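Local coordinates for proliferating cell nuclear antigen (Entamoeba histolytica, PDB 3P91), which probably acts as a ring-shaped sliding clamp around DNA, raising the processivity of DNA polymerase delta during replication, at residues A[48-53]-A[212-217]; A[93-98]-A[102-107]; A[240-245]-A[249-254]. One frame throughout, in Å; residues are numbered along the deposited sequence.

Contact 1 (A[48-53]-A[212-217]); sequences SHVSLV and LKQISE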
loop_
_atom_site.group_PDB
_atom_site.type_symbol
_atom_site.label_atom_id
_atom_site.label_comp_id
_atom_site.label_asym_id
_atom_site.label_seq_id
_atom_site.Cartn_x
_atom_site.Cartn_y
_atom_site.Cartn_z
ATOM N N SER A 48 -9.057 1.517 27.687
ATOM C CA SER A 48 -8.217 1.925 28.809
ATOM C C SER A 48 -8.996 2.359 30.043
ATOM O O SER A 48 -8.395 2.699 31.061
ATOM C CB SER A 48 -7.302 3.059 28.387
ATOM O OG SER A 48 -6.520 2.665 27.288
ATOM N N HIS A 49 -10.321 2.351 29.957
ATOM C CA HIS A 49 -11.131 2.797 31.070
ATOM C C HIS A 49 -10.704 4.198 31.412
ATOM O O HIS A 49 -10.396 4.505 32.558
ATOM C CB HIS A 49 -10.914 1.885 32.268
ATOM C CG HIS A 49 -11.526 0.536 32.100
ATOM N ND1 HIS A 49 -12.052 0.107 30.900
ATOM C CD2 HIS A 49 -11.712 -0.477 32.977
ATOM C CE1 HIS A 49 -12.536 -1.113 31.045
ATOM N NE2 HIS A 49 -12.342 -1.491 32.296
ATOM N N VAL A 50 -10.679 5.044 30.393
ATOM C CA VAL A 50 -10.186 6.404 30.522
ATOM C C VAL A 50 -11.231 7.365 29.992
ATOM O O VAL A 50 -11.303 8.520 30.408
ATOM C CB VAL A 50 -8.873 6.583 29.726
ATOM C CG1 VAL A 50 -8.737 7.999 29.228
ATOM C CG2 VAL A 50 -7.677 6.186 30.570
ATOM N N SER A 51 -12.052 6.871 29.074
ATOM C CA SER A 51 -13.035 7.705 28.417
ATOM C C SER A 51 -14.332 6.948 28.223
ATOM O O SER A 51 -14.467 5.788 28.612
ATOM C CB SER A 51 -12.511 8.162 27.060
ATOM O OG SER A 51 -12.323 7.049 26.197
ATOM N N LEU A 52 -15.284 7.617 27.593
ATOM C CA LEU A 52 -16.622 7.089 27.450
ATOM C C LEU A 52 -16.986 7.139 25.985
ATOM O O LEU A 52 -16.693 8.122 25.304
ATOM C CB LEU A 52 -17.593 7.959 28.249
ATOM C CG LEU A 52 -18.724 7.362 29.084
ATOM C CD1 LEU A 52 -19.984 7.108 28.256
ATOM C CD2 LEU A 52 -18.253 6.100 29.789
ATOM N N VAL A 53 -17.607 6.069 25.503
ATOM C CA VAL A 53 -18.165 6.037 24.161
ATOM C C VAL A 53 -19.682 5.995 24.261
ATOM O O VAL A 53 -20.230 5.296 25.106
ATOM C CB VAL A 53 -17.698 4.793 23.376
ATOM C CG1 VAL A 53 -18.096 4.916 21.924
ATOM C CG2 VAL A 53 -16.194 4.600 23.514
ATOM N N LEU A 212 -3.308 12.442 23.906
ATOM C CA LEU A 212 -3.295 12.485 22.448
ATOM C C LEU A 212 -3.707 11.147 21.842
ATOM O O LEU A 212 -4.353 11.106 20.792
ATOM C CB LEU A 212 -1.931 12.946 21.914
ATOM C CG LEU A 212 -1.688 12.962 20.395
ATOM C CD1 LEU A 212 -2.730 13.782 19.648
ATOM C CD2 LEU A 212 -0.288 13.473 20.078
ATOM N N LYS A 213 -3.352 10.053 22.511
ATOM C CA LYS A 213 -3.722 8.727 22.021
ATOM C C LYS A 213 -5.224 8.614 21.818
ATOM O O LYS A 213 -5.681 8.049 20.830
ATOM C CB LYS A 213 -3.240 7.630 22.969
ATOM N N GLN A 214 -5.986 9.158 22.757
ATOM C CA GLN A 214 -7.440 9.085 22.714
ATOM C C GLN A 214 -7.997 9.947 21.618
ATOM O O GLN A 214 -8.828 9.509 20.831
ATOM C CB GLN A 214 -8.013 9.598 24.024
ATOM C CG GLN A 214 -7.487 8.870 25.212
ATOM C CD GLN A 214 -8.118 7.532 25.328
ATOM O OE1 GLN A 214 -9.343 7.411 25.277
ATOM N NE2 GLN A 214 -7.297 6.502 25.457
ATOM N N ILE A 215 -7.560 11.199 21.605
ATOM C CA ILE A 215 -8.044 12.162 20.638
ATOM C C ILE A 215 -7.817 11.570 19.267
ATOM O O ILE A 215 -8.738 11.466 18.457
ATOM C CB ILE A 215 -7.286 13.496 20.758
ATOM C CG1 ILE A 215 -7.404 14.058 22.175
ATOM C CG2 ILE A 215 -7.791 14.496 19.734
ATOM C CD1 ILE A 215 -8.824 14.283 22.626
ATOM N N SER A 216 -6.583 11.142 19.032
ATOM C CA SER A 216 -6.184 10.641 17.727
ATOM C C SER A 216 -6.912 9.349 17.330
ATOM O O SER A 216 -7.163 9.123 16.146
ATOM C CB SER A 216 -4.666 10.457 17.664
ATOM O OG SER A 216 -4.272 9.284 18.351
ATOM N N GLU A 217 -7.249 8.509 18.309
ATOM C CA GLU A 217 -8.044 7.307 18.041
ATOM C C GLU A 217 -9.501 7.691 17.806
ATOM O O GLU A 217 -10.173 7.125 16.954
ATOM C CB GLU A 217 -7.928 6.298 19.189
#
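Gln214 is the one residue of helix 212-217 that reaches the loop residues Ser48, Val50 and Ser51. Along the helix, the turn begins at Leu212, whose carbonyl O accepts the N-H of Ser216 (Leu212 O to Ser216 N, 2.8 Å); Gln214 lies within this turn, its CB pointing toward the loop. Its chain bends at chi2 (-76°), which swings the amide across Val50 and Ser51 instead of straight out. Val50 CG1 lies 4.0 Å from Gln214 CD, the two side chains meeting at a slant, and Ser51 OG stands 3.1 Å from the atom modelled as Gln214 OE1. The amide is probably turned over in the model, so that distance establishes proximity and not the kind of bond. Ser48 OG is more remote. The modest 124 Å² buried fits a contact made through a single side chain. Asp46 OD2 fixes the loop by accepting hydrogen bonds from the backbone N-H groups of Val50 and Ser51. In PCNA relatives the matching loop helps line the groove for partner peptides, and a similar role is plausible here. Beyond Gln214, Ile215 packs on Phe148 and Thr152 of helix 145-158, while strand 247-253 lies alongside, its Leu253 touching Val50, Gln214 and Ile215.

Contact 2 (A[93-98]-A[102-107]); sequences LILDVK and DAVLSI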
loop_
_atom_site.group_PDB
_atom_site.type_symbol
_atom_site.label_atom_id
_atom_site.label_comp_id
_atom_site.label_asym_id
_atom_site.label_seq_id
_atom_site.Cartn_x
_atom_site.Cartn_y
_atom_site.Cartn_z
ATOM N N LEU A 93 -28.018 -4.756 3.828
ATOM C CA LEU A 93 -27.529 -5.372 5.048
ATOM C C LEU A 93 -28.647 -5.611 6.061
ATOM O O LEU A 93 -29.371 -4.691 6.442
ATOM C CB LEU A 93 -26.409 -4.528 5.657
ATOM C CG LEU A 93 -25.826 -5.083 6.953
ATOM C CD1 LEU A 93 -25.078 -6.366 6.692
ATOM C CD2 LEU A 93 -24.917 -4.068 7.593
ATOM N N ILE A 94 -28.774 -6.858 6.497
ATOM C CA ILE A 94 -29.812 -7.235 7.431
ATOM C C ILE A 94 -29.201 -7.921 8.633
ATOM O O ILE A 94 -28.260 -8.702 8.510
ATOM C CB ILE A 94 -30.836 -8.174 6.780
ATOM C CG1 ILE A 94 -31.467 -7.501 5.566
ATOM C CG2 ILE A 94 -31.921 -8.558 7.770
ATOM C CD1 ILE A 94 -32.129 -8.463 4.630
ATOM N N LEU A 95 -29.747 -7.607 9.799
ATOM C CA LEU A 95 -29.361 -8.248 11.041
ATOM C C LEU A 95 -30.549 -9.033 11.565
ATOM O O LEU A 95 -31.682 -8.560 11.506
ATOM C CB LEU A 95 -28.959 -7.198 12.066
ATOM C CG LEU A 95 -27.494 -6.783 12.201
ATOM C CD1 LEU A 95 -26.742 -6.818 10.887
ATOM C CD2 LEU A 95 -27.463 -5.390 12.784
ATOM N N ASP A 96 -30.295 -10.234 12.068
ATOM C CA ASP A 96 -31.348 -11.043 12.652
ATOM C C ASP A 96 -30.838 -11.723 13.905
ATOM O O ASP A 96 -29.696 -12.181 13.948
ATOM C CB ASP A 96 -31.837 -12.108 11.663
ATOM C CG ASP A 96 -32.878 -11.580 10.680
ATOM O OD1 ASP A 96 -32.644 -11.670 9.455
ATOM O OD2 ASP A 96 -33.943 -11.103 11.123
ATOM N N VAL A 97 -31.688 -11.764 14.929
ATOM C CA VAL A 97 -31.492 -12.679 16.045
ATOM C C VAL A 97 -32.733 -13.557 16.209
ATOM O O VAL A 97 -33.835 -13.056 16.406
ATOM C CB VAL A 97 -31.171 -11.951 17.355
ATOM C CG1 VAL A 97 -31.133 -12.939 18.507
ATOM C CG2 VAL A 97 -29.843 -11.218 17.237
ATOM N N LYS A 98 -32.551 -14.867 16.098
ATOM C CA LYS A 98 -33.661 -15.805 16.180
ATOM C C LYS A 98 -34.241 -15.794 17.582
ATOM O O LYS A 98 -35.389 -15.404 17.776
ATOM N N ASP A 102 -27.430 -17.143 20.905
ATOM C CA ASP A 102 -26.073 -16.594 20.896
ATOM C C ASP A 102 -25.410 -16.371 19.529
ATOM O O ASP A 102 -24.189 -16.451 19.419
ATOM N N ALA A 103 -26.205 -16.079 18.501
ATOM C CA ALA A 103 -25.670 -15.772 17.175
ATOM C C ALA A 103 -26.439 -14.647 16.489
ATOM O O ALA A 103 -27.665 -14.671 16.427
ATOM C CB ALA A 103 -25.652 -17.030 16.286
ATOM N N VAL A 104 -25.708 -13.662 15.978
ATOM C CA VAL A 104 -26.299 -12.607 15.167
ATOM C C VAL A 104 -26.073 -12.885 13.684
ATOM O O VAL A 104 -24.939 -12.976 13.206
ATOM C CB VAL A 104 -25.742 -11.214 15.533
ATOM C CG1 VAL A 104 -24.261 -11.295 15.769
ATOM C CG2 VAL A 104 -26.067 -10.184 14.443
ATOM N N LEU A 105 -27.172 -13.018 12.961
ATOM C CA LEU A 105 -27.105 -13.301 11.546
ATOM C C LEU A 105 -27.030 -12.028 10.743
ATOM O O LEU A 105 -27.957 -11.224 10.776
ATOM C CB LEU A 105 -28.327 -14.097 11.128
ATOM C CG LEU A 105 -28.344 -15.438 11.842
ATOM C CD1 LEU A 105 -29.772 -15.983 11.957
ATOM C CD2 LEU A 105 -27.386 -16.427 11.140
ATOM N N SER A 106 -25.921 -11.857 10.026
ATOM C CA SER A 106 -25.769 -10.755 9.084
ATOM C C SER A 106 -26.048 -11.272 7.680
ATOM O O SER A 106 -25.605 -12.356 7.307
ATOM C CB SER A 106 -24.359 -10.151 9.149
ATOM O OG SER A 106 -23.936 -9.966 10.490
ATOM N N ILE A 107 -26.780 -10.494 6.896
ATOM C CA ILE A 107 -27.124 -10.923 5.555
ATOM C C ILE A 107 -26.949 -9.827 4.510
ATOM O O ILE A 107 -27.492 -8.733 4.646
ATOM C CB ILE A 107 -28.548 -11.464 5.506
ATOM C CG1 ILE A 107 -28.640 -12.715 6.376
ATOM C CG2 ILE A 107 -28.952 -11.752 4.076
ATOM C CD1 ILE A 107 -29.872 -13.539 6.137
HETATM O O HOH W 1 -29.840 -15.631 15.145
#
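Val104 packs between Leu95 and Val97 at the apolar centre of this antiparallel pair: its CG2 is 4.3 Å from Leu95 CG, and its CB is 4.4 Å from Val97 CG2. A chi1 of 41° wedges Val104 CG1 between backbone N and carbonyl carbon and leaves CG2 anti to N, the branch that meets Leu95. The other face carries Ile94 beside Ile107, their CB atoms 4.2 Å apart, and next to them Asp96 beside Leu105, whose CB approaches Asp96 O to 3.7 Å. Two hydrogen-bonded pairs, Ile94 with Ile107 and Asp96 with Leu105, flank the non-hydrogen-bonded pair of Leu95 and Ser106; all four N-H donors lie in the carbonyl plane, and Leu105 N to Asp96 O is the straightest (161°). Toward the turn the ladder opens: a water accepts from Lys98 N (3.0 Å) and donates to Ala103 O (2.7 Å), standing in for a direct strand-to-strand bond. The Asp96 carboxylate reaches across to the neighbouring strand 7-11, where OD2 is hydrogen-bonded to His8 ND1. Within its sheet the beta hairpin has strand 7-11 along 92-97 and strand 114-121 along 103-109, while Leu93 at its far end packs on Ala14 and Phe17 of helix 14-25.

Contact 3 (A[240-245]-A[249-254]); sequences MEFKGE and LKFYLA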
loop_
_atom_site.group_PDB
_atom_site.type_symbol
_atom_site.label_atom_id
_atom_site.label_comp_id
_atom_site.label_asym_id
_atom_site.label_seq_id
_atom_site.Cartn_x
_atom_site.Cartn_y
_atom_site.Cartn_z
ATOM N N MET A 240 -16.425 14.891 21.731
ATOM C CA MET A 240 -16.160 14.847 20.305
ATOM C C MET A 240 -17.310 14.085 19.668
ATOM O O MET A 240 -17.452 12.890 19.879
ATOM C CB MET A 240 -14.824 14.160 20.024
ATOM C CG MET A 240 -14.307 14.338 18.608
ATOM S SD MET A 240 -12.752 13.455 18.337
ATOM C CE MET A 240 -11.675 14.331 19.458
ATOM N N GLU A 241 -18.139 14.792 18.910
ATOM C CA GLU A 241 -19.348 14.209 18.345
ATOM C C GLU A 241 -19.308 14.038 16.830
ATOM O O GLU A 241 -18.990 14.965 16.093
ATOM C CB GLU A 241 -20.555 15.065 18.704
ATOM C CG GLU A 241 -21.780 14.731 17.876
ATOM C CD GLU A 241 -22.892 15.741 18.049
ATOM O OE1 GLU A 241 -23.524 16.109 17.039
ATOM O OE2 GLU A 241 -23.135 16.165 19.197
ATOM N N PHE A 242 -19.651 12.842 16.374
ATOM C CA PHE A 242 -19.826 12.579 14.958
ATOM C C PHE A 242 -21.288 12.244 14.668
ATOM O O PHE A 242 -21.719 11.102 14.829
ATOM C CB PHE A 242 -18.919 11.435 14.514
ATOM C CG PHE A 242 -17.465 11.721 14.695
ATOM C CD1 PHE A 242 -16.729 12.298 13.674
ATOM C CD2 PHE A 242 -16.835 11.437 15.892
ATOM C CE1 PHE A 242 -15.387 12.580 13.844
ATOM C CE2 PHE A 242 -15.492 11.711 16.062
ATOM C CZ PHE A 242 -14.771 12.284 15.040
ATOM N N LYS A 243 -22.048 13.249 14.246
ATOM C CA LYS A 243 -23.459 13.062 13.939
ATOM C C LYS A 243 -23.707 12.759 12.462
ATOM O O LYS A 243 -23.490 13.608 11.599
ATOM C CB LYS A 243 -24.265 14.287 14.368
ATOM C CG LYS A 243 -25.698 14.275 13.866
ATOM C CD LYS A 243 -26.531 15.314 14.591
ATOM C CE LYS A 243 -25.993 16.712 14.370
ATOM N NZ LYS A 243 -26.133 17.129 12.947
ATOM N N GLY A 244 -24.164 11.540 12.187
ATOM C CA GLY A 244 -24.504 11.129 10.838
ATOM C C GLY A 244 -25.970 11.365 10.526
ATOM O O GLY A 244 -26.649 12.128 11.219
ATOM N N GLU A 245 -26.463 10.700 9.485
ATOM C CA GLU A 245 -27.851 10.848 9.052
ATOM C C GLU A 245 -28.866 10.683 10.197
ATOM O O GLU A 245 -29.425 11.668 10.695
ATOM C CB GLU A 245 -28.156 9.873 7.908
ATOM N N LEU A 249 -22.437 9.621 17.142
ATOM C CA LEU A 249 -21.406 8.962 17.915
ATOM C C LEU A 249 -20.729 10.019 18.758
ATOM O O LEU A 249 -20.423 11.098 18.267
ATOM C CB LEU A 249 -20.398 8.308 16.979
ATOM C CG LEU A 249 -19.189 7.666 17.657
ATOM C CD1 LEU A 249 -19.631 6.531 18.568
ATOM C CD2 LEU A 249 -18.179 7.172 16.627
ATOM N N LYS A 250 -20.513 9.732 20.034
ATOM C CA LYS A 250 -19.881 10.711 20.905
ATOM C C LYS A 250 -18.849 10.088 21.815
ATOM O O LYS A 250 -19.013 8.956 22.271
ATOM C CB LYS A 250 -20.911 11.436 21.759
ATOM C CG LYS A 250 -21.829 12.335 20.995
ATOM C CD LYS A 250 -22.919 12.783 21.915
ATOM C CE LYS A 250 -23.900 13.700 21.237
ATOM N NZ LYS A 250 -24.977 14.030 22.207
ATOM N N PHE A 251 -17.787 10.845 22.072
ATOM C CA PHE A 251 -16.763 10.442 23.014
ATOM C C PHE A 251 -16.646 11.490 24.095
ATOM O O PHE A 251 -16.801 12.679 23.824
ATOM C CB PHE A 251 -15.426 10.318 22.315
ATOM C CG PHE A 251 -15.431 9.359 21.189
ATOM C CD1 PHE A 251 -15.094 8.040 21.395
ATOM C CD2 PHE A 251 -15.764 9.774 19.921
ATOM C CE1 PHE A 251 -15.087 7.145 20.353
ATOM C CE2 PHE A 251 -15.758 8.888 18.876
ATOM C CZ PHE A 251 -15.421 7.567 19.092
ATOM N N TYR A 252 -16.363 11.041 25.315
ATOM C CA TYR A 252 -16.202 11.933 26.454
ATOM C C TYR A 252 -14.840 11.727 27.065
ATOM O O TYR A 252 -14.509 10.620 27.492
ATOM C CB TYR A 252 -17.266 11.654 27.507
ATOM C CG TYR A 252 -18.672 11.918 27.038
ATOM C CD1 TYR A 252 -19.332 13.075 27.408
ATOM C CD2 TYR A 252 -19.341 11.010 26.219
ATOM C CE1 TYR A 252 -20.615 13.327 26.991
ATOM C CE2 TYR A 252 -20.634 11.255 25.788
ATOM C CZ TYR A 252 -21.265 12.420 26.185
ATOM O OH TYR A 252 -22.551 12.695 25.780
ATOM N N LEU A 253 -14.052 12.797 27.107
ATOM C CA LEU A 253 -12.696 12.717 27.621
ATOM C C LEU A 253 -12.364 13.864 28.573
ATOM O O LEU A 253 -12.485 15.041 28.227
ATOM C CB LEU A 253 -11.691 12.666 26.472
ATOM C CG LEU A 253 -10.238 12.488 26.908
ATOM C CD1 LEU A 253 -10.021 11.133 27.567
ATOM C CD2 LEU A 253 -9.296 12.674 25.726
ATOM N N ALA A 254 -11.936 13.507 29.775
ATOM C CA ALA A 254 -11.592 14.494 30.782
ATOM C C ALA A 254 -10.221 15.124 30.513
ATOM O O ALA A 254 -9.281 14.443 30.106
ATOM C CB ALA A 254 -11.626 13.857 32.159
#
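Phe242 and Phe251 are the two large bumps on one face of this hairpin, their rings crossing at a slant. Phe251 gives its edge to the meeting, its CE2 lying 4.0 Å from Phe242 CE2, so the rings are not stacked face to face. A backbone oxygen lies at the rim of each ring, roughly level with it: Leu249 O for Phe242 and, for Phe251, Met240 O, only 3.5 Å from Phe251 CD2. Leu249 and Phe251 border Phe242 from the facing strand, Leu249 CB being 4.2 Å from Phe242 CB, and Met240 CB lies by Phe251 CD2 at 4.5 Å. On the reverse face Glu241 and Lys250 run alongside each other as extended chains, Glu241 OE2 lying 3.3 Å from Lys250 CE. Lys250 NZ stays 4.1 Å from Glu241 OE2, too far for a salt bridge. Four backbone hydrogen bonds close the pairs Met240-Phe251 and Phe242-Leu249; the shortest, Phe242 N to Leu249 O (2.7 Å), is in the carbonyl plane, whereas Leu249 N sits 46° out of the plane of Phe242's carbonyl. Helix 212-218 covers the Met240 and Phe251 end, Phe218 stacking on Phe251; the following loop covers Phe242 and Leu249 through Ser221. Strands 227-232 and 52-57 continue the sheet on either side.

Overall arrangement
Contact 3 is the most deeply placed, with four of its six touching residues buried near the chain's centre; contacts 1 and 2 are only partly buried and lie on opposite sides of that centre, 30 Å apart between centres. Contacts 1 and 3 share a neighbourhood: strands 52-57 and 247-253 are adjacent in one sheet, which thereby joins parts of the N- and C-terminal PCNA domains, with a probable hydrogen bond between Leu52 O and Tyr252 N (2.9 Å). Contact 2 belongs to a separate sheet, its nearest atoms about 14 Å from contact 3. Both hairpins rely on backbone ladders, aromatic-faced in contact 3 and mostly aliphatic in contact 2, with Asp96 and Ser106 among the paired residues, whereas contact 1 depends on a single polar side chain spanning a loop and a helix.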